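Local coordinates for probable adhesion protein (Pseudomonas aeruginosa PAO1, PDB 6R3Z) that binds divalent metal ions through a cluster of histidines and probably serves as the periplasmic solute-binding protein of a ferrous iron transport system, at residues R6-I11 against G54-V59; Y17-N22 against T121-I126; K150-L155 against G259-E264. One frame throughout, in Å; residues are numbered along the deposited sequence.

Interaction 1: R6-I11 against G54-V59; sequences RLRIGI and GTLDVV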
loop_
_atom_site.group_PDB
_atom_site.type_symbol
_atom_site.label_atom_id
_atom_site.label_comp_id
_atom_site.label_asym_id
_atom_site.label_seq_id
_atom_site.Cartn_x
_atom_site.Cartn_y
_atom_site.Cartn_z
ATOM N N ARG A 6 25.434 8.659 -10.744
ATOM C CA ARG A 6 24.682 8.114 -9.606
ATOM C C ARG A 6 23.226 8.226 -10.049
ATOM O O ARG A 6 22.780 9.333 -10.385
ATOM C CB ARG A 6 24.949 8.935 -8.333
ATOM C CG ARG A 6 24.286 8.405 -7.067
ATOM C CD ARG A 6 24.789 9.094 -5.805
ATOM N NE ARG A 6 25.622 8.205 -4.986
ATOM C CZ ARG A 6 26.941 8.318 -4.844
ATOM N NH1 ARG A 6 27.610 7.459 -4.086
ATOM N NH2 ARG A 6 27.600 9.299 -5.450
ATOM N N LEU A 7 22.521 7.078 -10.143
ATOM C CA LEU A 7 21.126 7.040 -10.613
ATOM C C LEU A 7 20.191 7.946 -9.821
ATOM O O LEU A 7 20.263 7.994 -8.596
ATOM C CB LEU A 7 20.535 5.622 -10.512
ATOM C CG LEU A 7 20.828 4.561 -11.566
ATOM C CD1 LEU A 7 20.011 3.302 -11.242
ATOM C CD2 LEU A 7 20.422 5.008 -12.955
ATOM N N ARG A 8 19.268 8.611 -10.516
ATOM C CA ARG A 8 18.223 9.407 -9.876
ATOM C C ARG A 8 16.929 8.654 -10.190
ATOM O O ARG A 8 16.525 8.570 -11.353
ATOM C CB ARG A 8 18.219 10.856 -10.413
ATOM C CG ARG A 8 19.350 11.675 -9.780
ATOM C CD ARG A 8 19.424 13.149 -10.189
ATOM N NE ARG A 8 18.144 13.862 -10.066
ATOM C CZ ARG A 8 17.669 14.392 -8.939
ATOM N NH1 ARG A 8 16.508 15.036 -8.941
ATOM N NH2 ARG A 8 18.349 14.281 -7.806
ATOM N N ILE A 9 16.338 8.043 -9.162
ATOM C CA ILE A 9 15.153 7.171 -9.257
ATOM C C ILE A 9 13.885 7.833 -8.708
ATOM O O ILE A 9 13.791 8.115 -7.511
ATOM C CB ILE A 9 15.428 5.857 -8.470
ATOM C CG1 ILE A 9 16.757 5.204 -8.872
ATOM C CG2 ILE A 9 14.236 4.867 -8.587
ATOM C CD1 ILE A 9 17.294 4.255 -7.731
ATOM N N GLY A 10 12.883 7.962 -9.556
ATOM C CA GLY A 10 11.607 8.503 -9.130
ATOM C C GLY A 10 10.720 7.429 -8.539
ATOM O O GLY A 10 10.772 6.272 -8.960
ATOM N N ILE A 11 9.944 7.798 -7.517
ATOM C CA ILE A 11 8.963 6.946 -6.850
ATOM C C ILE A 11 7.632 7.690 -6.779
ATOM O O ILE A 11 7.616 8.927 -6.867
ATOM C CB ILE A 11 9.419 6.394 -5.479
ATOM C CG1 ILE A 11 9.613 7.526 -4.424
ATOM C CG2 ILE A 11 10.656 5.500 -5.629
ATOM C CD1 ILE A 11 8.293 7.936 -3.658
ATOM N N GLY A 54 12.313 15.490 -15.584
ATOM C CA GLY A 54 13.427 15.803 -16.478
ATOM C C GLY A 54 14.817 15.595 -15.892
ATOM O O GLY A 54 15.776 15.467 -16.650
ATOM N N THR A 55 14.938 15.518 -14.541
ATOM C CA THR A 55 16.222 15.317 -13.852
ATOM C C THR A 55 16.445 13.833 -13.435
ATOM O O THR A 55 17.482 13.506 -12.847
ATOM C CB THR A 55 16.356 16.284 -12.642
ATOM O OG1 THR A 55 15.542 15.824 -11.557
ATOM C CG2 THR A 55 16.005 17.746 -12.990
ATOM N N LEU A 56 15.481 12.952 -13.744
ATOM C CA LEU A 56 15.527 11.532 -13.363
ATOM C C LEU A 56 16.064 10.609 -14.442
ATOM O O LEU A 56 16.050 10.963 -15.620
ATOM C CB LEU A 56 14.132 11.042 -12.906
ATOM C CG LEU A 56 13.378 11.881 -11.872
ATOM C CD1 LEU A 56 12.017 11.292 -11.591
ATOM C CD2 LEU A 56 14.158 12.009 -10.599
ATOM N N ASP A 57 16.520 9.403 -14.029
ATOM C CA ASP A 57 17.025 8.371 -14.929
ATOM C C ASP A 57 16.032 7.238 -15.126
ATOM O O ASP A 57 16.156 6.480 -16.090
ATOM C CB ASP A 57 18.337 7.782 -14.386
ATOM C CG ASP A 57 19.393 8.846 -14.258
ATOM O OD1 ASP A 57 19.738 9.471 -15.292
ATOM O OD2 ASP A 57 19.829 9.101 -13.127
ATOM N N VAL A 58 15.121 7.057 -14.160
ATOM C CA VAL A 58 14.138 5.970 -14.137
ATOM C C VAL A 58 13.028 6.294 -13.154
ATOM O O VAL A 58 13.281 6.972 -12.146
ATOM C CB VAL A 58 14.803 4.581 -13.824
ATOM C CG1 VAL A 58 15.511 4.571 -12.457
ATOM C CG2 VAL A 58 13.802 3.420 -13.929
ATOM N N VAL A 59 11.804 5.805 -13.436
ATOM C CA VAL A 59 10.685 5.952 -12.504
ATOM C C VAL A 59 10.162 4.548 -12.153
ATOM O O VAL A 59 9.862 3.768 -13.052
ATOM C CB VAL A 59 9.521 6.862 -13.028
ATOM C CG1 VAL A 59 8.400 6.971 -11.995
ATOM C CG2 VAL A 59 10.019 8.261 -13.418
HETATM O O HOH W 1 22.074 10.473 -12.951
#
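Strands 8-11 and 58-61 are the middle strands of the N-terminal parallel sheet, and Arg8 joins them at their N-terminal ends, meeting Thr55 to Val58 where the loop before strand 58-61 comes alongside. Its backbone N donates to Asp57 OD2 (2.7 Å), on the anti lone pair of the carboxylate, and its O takes the N-H of Asp57 at 2.8 Å, nearly straight at 171°, and weakly that of Val58. A water bonded to Arg6 O also donates to Asp57 OD2. The Arg8 side chain, bent at chi3 (50°), grips Thr55 side-on: NE reaches Thr55 O and NH1 reaches Thr55 OG1, each at 2.9 Å. Thr55 O lies in the guanidinium plane, with NE well above the carbonyl plane. Thr55 OG1 is also bonded to Arg52 O. Gly10 N donates to Val58 O (2.8 Å). Ile9 and Val58 point the same way from neighbouring strands, CG1 to CG1 at 3.8 Å, on the face covered by helices 14-24 and 116-133, while Leu56 CD1 rests 3.7 Å from Gly10 CA. Strand order 2-1-3-4, with parallel bridges Ile9-Val58 and Gly10-Val59, is that of an alpha/beta lobe of a solute-binding protein.

Interaction 2: Y17-N22 against T121-I126; sequences YSYVSN and TQVNTI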
loop_
_atom_site.group_PDB
_atom_site.type_symbol
_atom_site.label_atom_id
_atom_site.label_comp_id
_atom_site.label_asym_id
_atom_site.label_seq_id
_atom_site.Cartn_x
_atom_site.Cartn_y
_atom_site.Cartn_z
ATOM N N TYR A 17 9.000 4.482 -1.877
ATOM C CA TYR A 17 10.160 5.219 -1.353
ATOM C C TYR A 17 10.917 4.266 -0.389
ATOM O O TYR A 17 12.148 4.129 -0.480
ATOM C CB TYR A 17 9.734 6.490 -0.584
ATOM C CG TYR A 17 10.937 7.291 -0.133
ATOM C CD1 TYR A 17 11.593 6.991 1.064
ATOM C CD2 TYR A 17 11.482 8.288 -0.946
ATOM C CE1 TYR A 17 12.732 7.687 1.459
ATOM C CE2 TYR A 17 12.631 8.988 -0.564
ATOM C CZ TYR A 17 13.256 8.675 0.637
ATOM O OH TYR A 17 14.367 9.359 1.051
ATOM N N SER A 18 10.178 3.583 0.506
ATOM C CA SER A 18 10.785 2.634 1.460
ATOM C C SER A 18 11.496 1.477 0.750
ATOM O O SER A 18 12.653 1.172 1.083
ATOM C CB SER A 18 9.744 2.115 2.448
ATOM O OG SER A 18 9.374 3.115 3.388
ATOM N N TYR A 19 10.851 0.886 -0.279
ATOM C CA TYR A 19 11.463 -0.219 -1.022
ATOM C C TYR A 19 12.767 0.255 -1.665
ATOM O O TYR A 19 13.798 -0.353 -1.434
ATOM C CB TYR A 19 10.567 -0.742 -2.150
ATOM C CG TYR A 19 9.191 -1.286 -1.818
ATOM C CD1 TYR A 19 8.835 -1.613 -0.508
ATOM C CD2 TYR A 19 8.238 -1.466 -2.820
ATOM C CE1 TYR A 19 7.554 -2.106 -0.210
ATOM C CE2 TYR A 19 6.955 -1.922 -2.529
ATOM C CZ TYR A 19 6.625 -2.267 -1.234
ATOM O OH TYR A 19 5.339 -2.710 -1.015
ATOM N N VAL A 20 12.710 1.329 -2.495
ATOM C CA VAL A 20 13.882 1.778 -3.258
ATOM C C VAL A 20 15.036 2.217 -2.324
ATOM O O VAL A 20 16.175 1.789 -2.542
ATOM C CB VAL A 20 13.488 2.839 -4.326
ATOM C CG1 VAL A 20 14.719 3.396 -5.040
ATOM C CG2 VAL A 20 12.505 2.227 -5.349
ATOM N N SER A 21 14.741 3.005 -1.266
ATOM C CA SER A 21 15.779 3.448 -0.308
ATOM C C SER A 21 16.509 2.240 0.323
ATOM O O SER A 21 17.732 2.244 0.427
ATOM C CB SER A 21 15.158 4.302 0.799
ATOM O OG SER A 21 14.610 5.480 0.239
ATOM N N ASN A 22 15.753 1.199 0.716
ATOM C CA ASN A 22 16.365 -0.001 1.307
ATOM C C ASN A 22 17.185 -0.795 0.294
ATOM O O ASN A 22 18.223 -1.348 0.659
ATOM C CB ASN A 22 15.334 -0.853 2.015
ATOM C CG ASN A 22 15.121 -0.338 3.416
ATOM O OD1 ASN A 22 15.910 -0.641 4.323
ATOM N ND2 ASN A 22 14.063 0.462 3.627
ATOM N N THR A 121 8.168 -9.558 -3.410
ATOM C CA THR A 121 8.198 -9.771 -4.861
ATOM C C THR A 121 8.533 -8.447 -5.589
ATOM O O THR A 121 9.388 -8.432 -6.475
ATOM C CB THR A 121 6.917 -10.479 -5.364
ATOM O OG1 THR A 121 6.771 -11.758 -4.708
ATOM C CG2 THR A 121 6.926 -10.674 -6.885
ATOM N N GLN A 122 7.885 -7.355 -5.189
ATOM C CA GLN A 122 8.129 -6.024 -5.788
ATOM C C GLN A 122 9.564 -5.564 -5.521
ATOM O O GLN A 122 10.231 -5.093 -6.442
ATOM C CB GLN A 122 7.115 -4.999 -5.276
ATOM C CG GLN A 122 5.708 -5.316 -5.756
ATOM C CD GLN A 122 4.709 -4.337 -5.234
ATOM O OE1 GLN A 122 4.544 -3.260 -5.795
ATOM N NE2 GLN A 122 4.021 -4.697 -4.158
ATOM N N VAL A 123 10.045 -5.747 -4.279
ATOM C CA VAL A 123 11.406 -5.364 -3.879
ATOM C C VAL A 123 12.423 -6.114 -4.760
ATOM O O VAL A 123 13.339 -5.478 -5.305
ATOM C CB VAL A 123 11.632 -5.580 -2.357
ATOM C CG1 VAL A 123 13.120 -5.642 -2.000
ATOM C CG2 VAL A 123 10.937 -4.473 -1.560
ATOM N N ASN A 124 12.226 -7.440 -4.943
ATOM C CA ASN A 124 13.133 -8.250 -5.763
ATOM C C ASN A 124 13.118 -7.828 -7.234
ATOM O O ASN A 124 14.181 -7.732 -7.850
ATOM C CB ASN A 124 12.859 -9.742 -5.574
ATOM C CG ASN A 124 13.235 -10.227 -4.190
ATOM O OD1 ASN A 124 14.168 -9.719 -3.554
ATOM N ND2 ASN A 124 12.555 -11.255 -3.714
ATOM N N THR A 125 11.932 -7.480 -7.762
ATOM C CA THR A 125 11.783 -7.022 -9.152
ATOM C C THR A 125 12.489 -5.681 -9.342
ATOM O O THR A 125 13.254 -5.514 -10.304
ATOM C CB THR A 125 10.302 -6.981 -9.541
ATOM O OG1 THR A 125 9.819 -8.332 -9.574
ATOM C CG2 THR A 125 10.070 -6.347 -10.916
ATOM N N ILE A 126 12.246 -4.728 -8.404
ATOM C CA ILE A 126 12.889 -3.419 -8.464
ATOM C C ILE A 126 14.429 -3.567 -8.449
ATOM O O ILE A 126 15.097 -2.990 -9.307
ATOM C CB ILE A 126 12.347 -2.466 -7.356
ATOM C CG1 ILE A 126 10.829 -2.175 -7.570
ATOM C CG2 ILE A 126 13.132 -1.147 -7.332
ATOM C CD1 ILE A 126 10.067 -1.722 -6.294
#
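Tyr19 carries most of the apolar contact between helices 14-24 and 116-133, since it touches Gln122, Val123 and Ile126, three residues on one side of the second helix. Val123 CG2 comes obliquely against the root of the ring, 3.6 Å from Tyr19 CG, and meets Tyr19 CB and CD1 at little more. Ile126 approaches differently: its CD1 methyl lies near the ring plane, at the edge, 3.9 Å from Tyr19 CD2, the two side chains crossing at about a right angle. The other branch of the same isoleucine is used as well, with Ile126 CG2 4.0 Å from Val20 CG2. CG2 stands opposite the backbone N of Ile126 while CG1 lies beside that N (chi1 -64°), and this splits the branches between the valine and the tyrosine. Farther out on the ring, Gln122 CB sits 4.1 Å from Tyr19 CE2.

The segments run at 49° to each other, and their axes come no nearer than 9.9 Å. Both helices belong to the N-terminal lobe of the solute-binding protein 9 fold. They pack on the same sheet, where Val20 rests on Ile9 and Ile11 of strand 8-11, and helix 138-160 closes over the contact through Ala145 and Tyr148, both against Val123.

Among the polar groups, the Gln122 amide is turned 76° from the ring plane and lies near the tyrosine hydroxyl, its NE2 3.9 Å from Tyr19 OH. Each polar end has a partner elsewhere: Tyr19 OH bonds to Ser119 OG, and Gln122 OE1 to Tyr16 OH.

Aromatic contacts reach beyond the two helices, as Tyr19 makes edge-to-face pairs with Tyr16 and Tyr261. The Tyr19 side chain is about 13 Å from the bound nickel ion.

Interaction 3: K150-L155 against G259-E264; sequences KRLRAL and GKYEEE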
loop_
_atom_site.group_PDB
_atom_site.type_symbol
_atom_site.label_atom_id
_atom_site.label_comp_id
_atom_site.label_asym_id
_atom_site.label_seq_id
_atom_site.Cartn_x
_atom_site.Cartn_y
_atom_site.Cartn_z
ATOM N N LYS A 150 14.321 -10.180 4.358
ATOM C CA LYS A 150 14.490 -10.925 5.611
ATOM C C LYS A 150 13.788 -10.150 6.763
ATOM O O LYS A 150 13.085 -10.760 7.580
ATOM C CB LYS A 150 15.988 -11.143 5.906
ATOM C CG LYS A 150 16.242 -12.131 7.030
ATOM C CD LYS A 150 17.729 -12.363 7.273
ATOM C CE LYS A 150 17.928 -13.210 8.509
ATOM N NZ LYS A 150 19.345 -13.230 8.943
ATOM N N ARG A 151 13.960 -8.811 6.797
ATOM C CA ARG A 151 13.334 -7.945 7.809
ATOM C C ARG A 151 11.809 -8.001 7.684
ATOM O O ARG A 151 11.126 -8.083 8.702
ATOM C CB ARG A 151 13.849 -6.489 7.739
ATOM C CG ARG A 151 15.291 -6.339 8.260
ATOM C CD ARG A 151 15.547 -5.006 8.975
ATOM N NE ARG A 151 15.055 -3.816 8.265
ATOM C CZ ARG A 151 15.667 -3.220 7.242
ATOM N NH1 ARG A 151 16.796 -3.723 6.749
ATOM N NH2 ARG A 151 15.150 -2.118 6.699
ATOM N N LEU A 152 11.288 -8.000 6.455
ATOM C CA LEU A 152 9.830 -8.043 6.238
ATOM C C LEU A 152 9.228 -9.375 6.735
ATOM O O LEU A 152 8.167 -9.365 7.367
ATOM C CB LEU A 152 9.430 -7.731 4.779
ATOM C CG LEU A 152 9.854 -6.340 4.225
ATOM C CD1 LEU A 152 9.455 -6.178 2.755
ATOM C CD2 LEU A 152 9.329 -5.179 5.104
ATOM N N ARG A 153 9.914 -10.506 6.469
ATOM C CA ARG A 153 9.469 -11.824 6.942
ATOM C C ARG A 153 9.464 -11.856 8.482
ATOM O O ARG A 153 8.519 -12.373 9.085
ATOM C CB ARG A 153 10.360 -12.939 6.380
ATOM C CG ARG A 153 10.110 -13.239 4.906
ATOM C CD ARG A 153 10.784 -14.530 4.458
ATOM N NE ARG A 153 12.246 -14.441 4.520
ATOM C CZ ARG A 153 13.025 -14.032 3.525
ATOM N NH1 ARG A 153 14.338 -13.976 3.685
ATOM N NH2 ARG A 153 12.498 -13.686 2.358
ATOM N N ALA A 154 10.492 -11.260 9.108
ATOM C CA ALA A 154 10.644 -11.201 10.569
ATOM C C ALA A 154 9.527 -10.370 11.211
ATOM O O ALA A 154 8.987 -10.773 12.235
ATOM C CB ALA A 154 12.022 -10.659 10.950
ATOM N N LEU A 155 9.167 -9.235 10.584
ATOM C CA LEU A 155 8.091 -8.346 10.991
ATOM C C LEU A 155 6.785 -9.172 11.018
ATOM O O LEU A 155 6.016 -9.079 11.976
ATOM C CB LEU A 155 8.017 -7.269 9.890
ATOM C CG LEU A 155 7.120 -6.087 10.019
ATOM C CD1 LEU A 155 7.645 -4.998 9.111
ATOM C CD2 LEU A 155 5.689 -6.429 9.589
ATOM N N GLY A 259 12.309 3.758 6.635
ATOM C CA GLY A 259 11.638 2.894 7.604
ATOM C C GLY A 259 10.121 2.949 7.687
ATOM O O GLY A 259 9.531 2.106 8.361
ATOM N N LYS A 260 9.469 3.939 7.024
ATOM C CA LYS A 260 8.013 4.102 7.102
ATOM C C LYS A 260 7.248 2.799 6.837
ATOM O O LYS A 260 6.355 2.438 7.623
ATOM C CB LYS A 260 7.510 5.182 6.137
ATOM C CG LYS A 260 6.046 5.548 6.422
ATOM C CD LYS A 260 5.515 6.528 5.380
ATOM C CE LYS A 260 4.095 6.984 5.650
ATOM N NZ LYS A 260 3.972 7.669 6.970
ATOM N N TYR A 261 7.578 2.125 5.726
ATOM C CA TYR A 261 6.875 0.897 5.349
ATOM C C TYR A 261 6.910 -0.144 6.460
ATOM O O TYR A 261 5.853 -0.632 6.852
ATOM C CB TYR A 261 7.376 0.304 4.019
ATOM C CG TYR A 261 6.551 -0.894 3.614
ATOM C CD1 TYR A 261 5.265 -0.733 3.103
ATOM C CD2 TYR A 261 6.998 -2.191 3.865
ATOM C CE1 TYR A 261 4.463 -1.831 2.801
ATOM C CE2 TYR A 261 6.209 -3.301 3.554
ATOM C CZ TYR A 261 4.939 -3.113 3.023
ATOM O OH TYR A 261 4.106 -4.192 2.806
ATOM N N GLU A 262 8.101 -0.505 6.947
ATOM C CA GLU A 262 8.171 -1.549 7.969
ATOM C C GLU A 262 7.513 -1.136 9.314
ATOM O O GLU A 262 6.817 -1.957 9.919
ATOM C CB GLU A 262 9.596 -2.082 8.148
ATOM C CG GLU A 262 10.620 -1.155 8.742
ATOM C CD GLU A 262 11.978 -1.702 8.346
ATOM O OE1 GLU A 262 12.481 -2.646 9.002
ATOM O OE2 GLU A 262 12.505 -1.224 7.321
ATOM N N GLU A 263 7.641 0.132 9.714
ATOM C CA GLU A 263 7.037 0.656 10.947
ATOM C C GLU A 263 5.500 0.544 10.903
ATOM O O GLU A 263 4.893 -0.040 11.810
ATOM C CB GLU A 263 7.466 2.123 11.209
ATOM C CG GLU A 263 8.919 2.257 11.637
ATOM C CD GLU A 263 9.494 3.662 11.582
ATOM O OE1 GLU A 263 8.752 4.626 11.875
ATOM O OE2 GLU A 263 10.697 3.796 11.258
ATOM N N GLU A 264 4.891 1.037 9.817
ATOM C CA GLU A 264 3.426 1.048 9.659
ATOM C C GLU A 264 2.858 -0.326 9.335
ATOM O O GLU A 264 1.751 -0.627 9.793
ATOM C CB GLU A 264 3.002 2.117 8.668
ATOM C CG GLU A 264 3.524 3.465 9.148
ATOM C CD GLU A 264 2.957 4.718 8.533
ATOM O OE1 GLU A 264 2.072 4.609 7.653
ATOM O OE2 GLU A 264 3.423 5.815 8.923
#
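Glu262 has the largest surface buried here and faces helix 138-160 with its whole length, its carboxylate toward Arg151 and its CB and backbone toward Leu155. The salt bridge is a side-on, two-pronged one. Arg151 NE donates to Glu262 OE1 at 2.9 Å, and Arg151 NH2 donates to Glu262 OE2, also at 2.9 Å, both bonds being nearly straight. Both oxygens use their syn lone pairs, and the guanidinium and carboxylate planes are only 8° apart, so the two flat groups meet edge to edge and hold each other's rotation. Glu262 CG sits between its own backbone N and carbonyl carbon (chi1 68°), from where the extended chain reaches across; Arg151 bends at chi2 and chi3 to present its NE side. The arginine is an exposed residue, and its NH2 has a second partner in Asn22 OD1 of helix 14-24, which should further fix the guanidinium.

Leu152 and Leu155 supply the apolar part. Leu155 CD1 rests 3.6 Å from Glu262 CB and 3.3 Å from Glu262 O, one turn along from Arg151. Leu152 points its CD2 at the edge of the Tyr261 ring, in the ring plane, 4.0 Å from Tyr261 CE2. Leu152 also packs on Ile116 and Ile120 of helix 116-133, and Tyr261 OH bonds to Phe113 O and Ser119 OG, which ties the ring to the 113-119 region.

The two segments run nearly parallel, 13° apart, with axes 10.7 Å from each other. Helix 138-160 is the long helix that spans both lobes in the solute-binding protein 9 family, and this contact lays the start of the C-terminal helix 260-277 against that interlobe helix.

In the fold
The three contacts lead from the N-terminal sheet outward to the long helix 138-160. Interactions 1 and 2 have centres 15 Å apart and meet where Ile9 and Ile11 pack on Val20; strand 8-11 runs on into helix 14-24, and the segments of interactions 1 and 2 alternate along the chain. Interactions 2 and 3, 12 Å apart, touch through Asn22 and Arg151 and through Ser18 OG and Tyr261 N. Interactions 1 and 3 do not touch, their centres lying 25 Å apart; both 1 and 2 close before 3 opens. Helices 14-24 and 116-133 form the layer between sheet and long helix, and interaction 3 brings helix 260-277 back to the N-terminal lobe, with Tyr261 about 13 Å from the nickel ion.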